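Local coordinates for protein botulinum neurotoxin type G (Clostridium botulinum, PDB 3MPP) that targets the toxin to the surface of host nerve cells through its receptor-binding domain and delivers the protease light chain into the cytosol, at residues A[71-76]-A[142-147]; A[124-129]-A[156-161]. The protein carries 4 engineered substitutions. All blocks are in the same frame, centred on the assembly; numbering follows the deposited sequence.

Contact 1: residues A[71-76]-A[142-147]; sequences FWVRTP and KWFSIT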
# COMPACT_ATOMS: atom_id res chain seq x y z
N PHE A 71 -14.10 1.20 -2.06
CA PHE A 71 -13.13 2.27 -1.97
C PHE A 71 -11.85 1.71 -1.37
O PHE A 71 -11.85 0.61 -0.81
CB PHE A 71 -13.65 3.44 -1.13
CG PHE A 71 -13.91 3.09 0.30
CD1 PHE A 71 -12.94 3.29 1.27
CD2 PHE A 71 -15.13 2.56 0.68
CE1 PHE A 71 -13.18 2.95 2.60
CE2 PHE A 71 -15.38 2.22 2.00
CZ PHE A 71 -14.40 2.42 2.96
N TRP A 72 -10.76 2.45 -1.51
CA TRP A 72 -9.50 2.06 -0.89
C TRP A 72 -9.27 3.04 0.23
O TRP A 72 -9.71 4.19 0.15
CB TRP A 72 -8.36 2.15 -1.89
CG TRP A 72 -8.44 1.20 -3.05
CD1 TRP A 72 -9.48 1.07 -3.94
CD2 TRP A 72 -7.43 0.28 -3.47
NE1 TRP A 72 -9.17 0.11 -4.88
CE2 TRP A 72 -7.91 -0.39 -4.61
CE3 TRP A 72 -6.16 -0.05 -2.97
CZ2 TRP A 72 -7.17 -1.37 -5.27
CZ3 TRP A 72 -5.41 -1.02 -3.64
CH2 TRP A 72 -5.93 -1.67 -4.77
N VAL A 73 -8.60 2.59 1.29
CA VAL A 73 -8.36 3.42 2.45
C VAL A 73 -6.90 3.29 2.90
O VAL A 73 -6.29 2.23 2.73
CB VAL A 73 -9.33 3.04 3.61
CG1 VAL A 73 -9.07 1.62 4.08
CG2 VAL A 73 -9.22 4.03 4.76
N ARG A 74 -6.34 4.37 3.46
CA ARG A 74 -5.01 4.34 4.08
C ARG A 74 -5.13 4.97 5.44
O ARG A 74 -5.42 6.16 5.54
CB ARG A 74 -4.01 5.19 3.30
CG ARG A 74 -3.16 4.50 2.29
CD ARG A 74 -2.01 5.42 1.90
NE ARG A 74 -0.95 5.29 2.87
CZ ARG A 74 0.04 6.16 3.06
NH1 ARG A 74 0.15 7.28 2.37
NH2 ARG A 74 0.93 5.87 3.98
N THR A 75 -4.90 4.21 6.50
CA THR A 75 -5.01 4.74 7.84
C THR A 75 -3.67 4.61 8.57
O THR A 75 -2.99 3.61 8.43
CB THR A 75 -6.16 4.03 8.63
OG1 THR A 75 -6.10 4.38 10.01
CG2 THR A 75 -6.04 2.53 8.50
N PRO A 76 -3.31 5.63 9.35
CA PRO A 76 -1.98 5.70 9.98
C PRO A 76 -1.77 4.66 11.07
O PRO A 76 -2.72 4.25 11.74
CB PRO A 76 -1.93 7.10 10.59
CG PRO A 76 -3.33 7.64 10.53
CD PRO A 76 -4.19 6.76 9.72
N LYS A 142 -1.03 1.32 4.90
CA LYS A 142 -0.93 0.95 3.49
C LYS A 142 -2.28 1.05 2.81
O LYS A 142 -3.29 0.70 3.41
CB LYS A 142 -0.45 -0.50 3.35
CG LYS A 142 0.95 -0.75 3.92
CD LYS A 142 1.45 -2.15 3.60
CE LYS A 142 2.86 -2.29 4.14
NZ LYS A 142 3.51 -3.61 3.91
N TRP A 143 -2.29 1.49 1.55
CA TRP A 143 -3.50 1.44 0.76
C TRP A 143 -4.02 0.01 0.68
O TRP A 143 -3.27 -0.91 0.37
CB TRP A 143 -3.25 1.93 -0.66
CG TRP A 143 -3.15 3.41 -0.78
CD1 TRP A 143 -2.03 4.13 -1.09
CD2 TRP A 143 -4.21 4.35 -0.61
NE1 TRP A 143 -2.33 5.47 -1.12
CE2 TRP A 143 -3.66 5.64 -0.82
CE3 TRP A 143 -5.57 4.25 -0.30
CZ2 TRP A 143 -4.42 6.80 -0.74
CZ3 TRP A 143 -6.33 5.41 -0.20
CH2 TRP A 143 -5.75 6.67 -0.42
N PHE A 144 -5.29 -0.18 0.97
CA PHE A 144 -5.92 -1.46 0.69
C PHE A 144 -7.36 -1.26 0.26
O PHE A 144 -7.99 -0.28 0.62
CB PHE A 144 -5.77 -2.47 1.83
CG PHE A 144 -6.53 -2.12 3.08
CD1 PHE A 144 -7.86 -2.51 3.23
CD2 PHE A 144 -5.90 -1.48 4.14
CE1 PHE A 144 -8.55 -2.22 4.40
CE2 PHE A 144 -6.59 -1.19 5.30
CZ PHE A 144 -7.92 -1.56 5.43
N SER A 145 -7.84 -2.19 -0.56
CA SER A 145 -9.16 -2.07 -1.16
C SER A 145 -10.19 -2.73 -0.27
O SER A 145 -9.95 -3.80 0.28
CB SER A 145 -9.18 -2.75 -2.53
OG SER A 145 -10.50 -2.81 -3.07
N ILE A 146 -11.35 -2.10 -0.14
CA ILE A 146 -12.44 -2.74 0.57
C ILE A 146 -13.70 -2.68 -0.28
O ILE A 146 -13.93 -1.71 -0.98
CB ILE A 146 -12.69 -2.12 1.97
CG1 ILE A 146 -13.86 -2.84 2.66
CG2 ILE A 146 -12.96 -0.64 1.86
CD1 ILE A 146 -13.95 -2.59 4.15
N THR A 147 -14.47 -3.76 -0.23
CA THR A 147 -15.73 -3.84 -0.94
C THR A 147 -16.76 -4.44 -0.00
O THR A 147 -16.55 -5.53 0.55
CB THR A 147 -15.63 -4.71 -2.21
OG1 THR A 147 -14.63 -4.18 -3.08
CG2 THR A 147 -16.98 -4.73 -2.95
O HOH W 1 -4.36 1.39 6.03
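Strands 67-74 and 144-150 are antiparallel neighbours in one sheet of the lectin-like jelly roll that forms the N-terminal half of the receptor-binding domain, and Phe71 and Val73 pair with Ile146 and Phe144. Each is a hydrogen-bonded pair: Ile146 N to Phe71 O is 2.8 Å, Val73 N to Phe144 O 3.0 Å, and each has its reciprocal bond. Between them Trp72 and Ser145 form the non-hydrogen-bonded pair. Beyond the strand, a water accepts from Thr75 N and donates to Lys142 O.

The side chains sort to the two faces of the sheet. On one, Ile146 CG2 sits over the centre of the Phe71 ring, 3.6 Å from its centroid, while Val73 CG1 lies over the Phe144 ring nearer its rim. Both phenylalanines hold CG between the backbone N and the carbonyl carbon (chi1 63° and 68°), which lays each ring beside its cross-strand partner. On the other face Ser145 CB covers the five-membered ring of the Trp72 indole, 3.6 Å from its centroid, and Trp72 CB meets Trp143 CE3 at 3.8 Å. The aliphatic part of Arg74 is modelled unrealistically close over the Trp143 indole, a doubtful detail; its NH2 forms a salt bridge with Asp426 and bonds Asn141 O.

Lys199 makes cation-pi contacts with both indoles, whose NE1 atoms bond Gln220 (Trp72) and Asn232 (Trp143). Asn232 and Asp426, like Tyr361, which bonds Trp143 O, belong to the C-terminal subdomain. The Phe71, Val73, Phe144 and Ile146 side chains meet through carbon, whereas the polar bonds of Trp143 and Arg74 lie where the two subdomains meet.

Contact 2: residues A[124-129]-A[156-161]; sequences KSIFFE and ANIYIN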
# COMPACT_ATOMS: atom_id res chain seq x y z
N LYS A 124 -26.79 -3.55 13.38
CA LYS A 124 -25.98 -4.75 13.28
C LYS A 124 -24.76 -4.45 12.41
O LYS A 124 -24.86 -3.80 11.36
CB LYS A 124 -26.79 -5.91 12.71
CG LYS A 124 -26.07 -7.25 12.76
CD LYS A 124 -27.02 -8.41 12.41
CE LYS A 124 -27.89 -8.82 13.60
NZ LYS A 124 -28.91 -7.79 13.98
N SER A 125 -23.60 -4.92 12.85
CA SER A 125 -22.36 -4.59 12.18
C SER A 125 -21.59 -5.82 11.74
O SER A 125 -21.73 -6.90 12.30
CB SER A 125 -21.48 -3.76 13.11
OG SER A 125 -22.11 -2.53 13.42
N ILE A 126 -20.78 -5.62 10.71
CA ILE A 126 -19.82 -6.61 10.27
C ILE A 126 -18.50 -5.85 10.14
O ILE A 126 -18.52 -4.65 9.87
CB ILE A 126 -20.24 -7.23 8.93
CG1 ILE A 126 -19.24 -8.28 8.46
CG2 ILE A 126 -20.42 -6.14 7.87
CD1 ILE A 126 -19.70 -9.04 7.24
N PHE A 127 -17.37 -6.52 10.33
CA PHE A 127 -16.09 -5.83 10.34
C PHE A 127 -14.94 -6.68 9.82
O PHE A 127 -15.05 -7.91 9.73
CB PHE A 127 -15.77 -5.35 11.77
CG PHE A 127 -15.53 -6.47 12.74
CD1 PHE A 127 -14.27 -7.05 12.84
CD2 PHE A 127 -16.56 -6.95 13.54
CE1 PHE A 127 -14.03 -8.08 13.72
CE2 PHE A 127 -16.33 -7.98 14.43
CZ PHE A 127 -15.06 -8.55 14.52
N PHE A 128 -13.86 -6.01 9.44
CA PHE A 128 -12.60 -6.67 9.14
C PHE A 128 -11.55 -6.17 10.13
O PHE A 128 -11.42 -4.97 10.33
CB PHE A 128 -12.15 -6.35 7.70
CG PHE A 128 -10.75 -6.80 7.38
CD1 PHE A 128 -10.43 -8.15 7.30
CD2 PHE A 128 -9.75 -5.86 7.12
CE1 PHE A 128 -9.14 -8.56 6.98
CE2 PHE A 128 -8.46 -6.27 6.82
CZ PHE A 128 -8.15 -7.63 6.75
N GLU A 129 -10.83 -7.10 10.76
CA GLU A 129 -9.77 -6.72 11.69
C GLU A 129 -8.43 -7.26 11.21
O GLU A 129 -8.33 -8.45 10.91
CB GLU A 129 -10.05 -7.27 13.09
CG GLU A 129 -8.92 -7.00 14.10
CD GLU A 129 -9.28 -7.38 15.54
OE1 GLU A 129 -10.44 -7.15 15.95
OE2 GLU A 129 -8.42 -7.92 16.27
N ALA A 156 -24.61 -9.65 4.28
CA ALA A 156 -23.65 -8.58 4.10
C ALA A 156 -22.28 -9.23 3.98
O ALA A 156 -21.95 -10.13 4.75
CB ALA A 156 -23.69 -7.63 5.29
N ASN A 157 -21.49 -8.78 3.01
CA ASN A 157 -20.15 -9.32 2.78
C ASN A 157 -19.10 -8.23 2.77
O ASN A 157 -19.32 -7.15 2.23
CB ASN A 157 -20.09 -10.06 1.44
CG ASN A 157 -21.20 -11.09 1.29
OD1 ASN A 157 -22.38 -10.76 1.32
ND2 ASN A 157 -20.82 -12.34 1.10
N ILE A 158 -17.94 -8.52 3.36
CA ILE A 158 -16.80 -7.62 3.27
C ILE A 158 -15.68 -8.31 2.51
O ILE A 158 -15.23 -9.40 2.88
CB ILE A 158 -16.25 -7.21 4.64
CG1 ILE A 158 -17.28 -6.40 5.42
CG2 ILE A 158 -14.97 -6.40 4.49
CD1 ILE A 158 -16.70 -5.76 6.65
N TYR A 159 -15.26 -7.68 1.42
CA TYR A 159 -14.11 -8.14 0.66
C TYR A 159 -12.94 -7.22 0.96
O TYR A 159 -13.11 -6.02 1.01
CB TYR A 159 -14.43 -8.08 -0.82
CG TYR A 159 -15.54 -9.00 -1.25
CD1 TYR A 159 -15.25 -10.21 -1.87
CD2 TYR A 159 -16.87 -8.66 -1.05
CE1 TYR A 159 -16.27 -11.06 -2.28
CE2 TYR A 159 -17.89 -9.50 -1.44
CZ TYR A 159 -17.59 -10.70 -2.06
OH TYR A 159 -18.60 -11.54 -2.45
N ILE A 160 -11.75 -7.79 1.12
CA ILE A 160 -10.55 -7.00 1.30
C ILE A 160 -9.54 -7.37 0.23
O ILE A 160 -9.18 -8.55 0.07
CB ILE A 160 -9.93 -7.21 2.69
CG1 ILE A 160 -10.90 -6.75 3.78
CG2 ILE A 160 -8.58 -6.48 2.79
CD1 ILE A 160 -11.07 -5.24 3.86
N ASN A 161 -9.08 -6.36 -0.51
CA ASN A 161 -8.15 -6.60 -1.61
C ASN A 161 -8.67 -7.70 -2.54
O ASN A 161 -7.94 -8.63 -2.92
CB ASN A 161 -6.75 -6.91 -1.09
CG ASN A 161 -6.00 -5.64 -0.64
OD1 ASN A 161 -6.37 -4.52 -1.00
ND2 ASN A 161 -4.95 -5.83 0.15
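Ile126, Phe128, Ile158 and Ile160 meet between the two sheets of the N-terminal jelly roll, where strand 123-129, an outermost strand of the seven-stranded sheet, faces strand 156-160 of the other. Over residues 124-129 and 156-160 the axes run nearly parallel, 16° apart in direction, and approach to 7.6 Å, a spacing bridged by side chains, with no backbone pairing between the segments.

The aromatic part of the interface is a CH-pi contact. Ile160 CG1 stands over the centre of the Phe128 ring, 3.6 Å from its centroid and 13° off the ring normal. Ile160 CD1 reaches Phe128 CD2 at 3.6 Å, and Ile160 CG2 approaches the far rim near CE2 and CZ, so three carbons of one isoleucine are spread across the same ring. Phe128 CB points toward strand 156-160, and with CG opposite the backbone N (chi1 170°) the ring presents this face to Ile160.

The aliphatic contacts centre on Ile126 and Ile158, whose side chains interleave, each running alongside the other. Ile158 CD1 lies 3.9 Å from Ile126 CG2 and pushes in as far as the opposing main chain, 3.7 Å from Phe127 C. In return, Ile126 CD1 reaches the backbone carbonyl of the other strand, 3.5 Å from Ala156 O. Looser approaches finish the row: Ile126 CG2 to Ala156 CB at 4.4 Å, and Phe128 CB to Ile158 CG2 at 4.3 Å.

Tyr139 adds an edge-to-face contact to Phe128 and also touches Ile160. Ile126 packs further on Lys166 and Glu168 of strand 163-168, while strand 111-117 hydrogen-bonds along strand 123-129 and strand 144-150 flanks strand 156-160 within its own sheet.

Contact 1 joins neighbours within one sheet and contact 2 spans the gap between two; their centres lie 13 Å apart. Strands 144-150 and 156-160, adjacent in sequence and in the sheet, connect them. Thr147 O and Tyr159 N are 2.7 Å apart, a probable hydrogen bond, and Asn161 OD1 lies 2.8 Å from Ser145 N, a second one at the turn end of 156-161. Ile146 also packs on Ile158 and Ile160, and Phe144 on Ile160, so the apolar face of contact 1 continues into the intersheet layer of contact 2. Both belong to the N-terminal subdomain and lie away from the inferred ganglioside-binding motif around Trp402, which is in the C-terminal one.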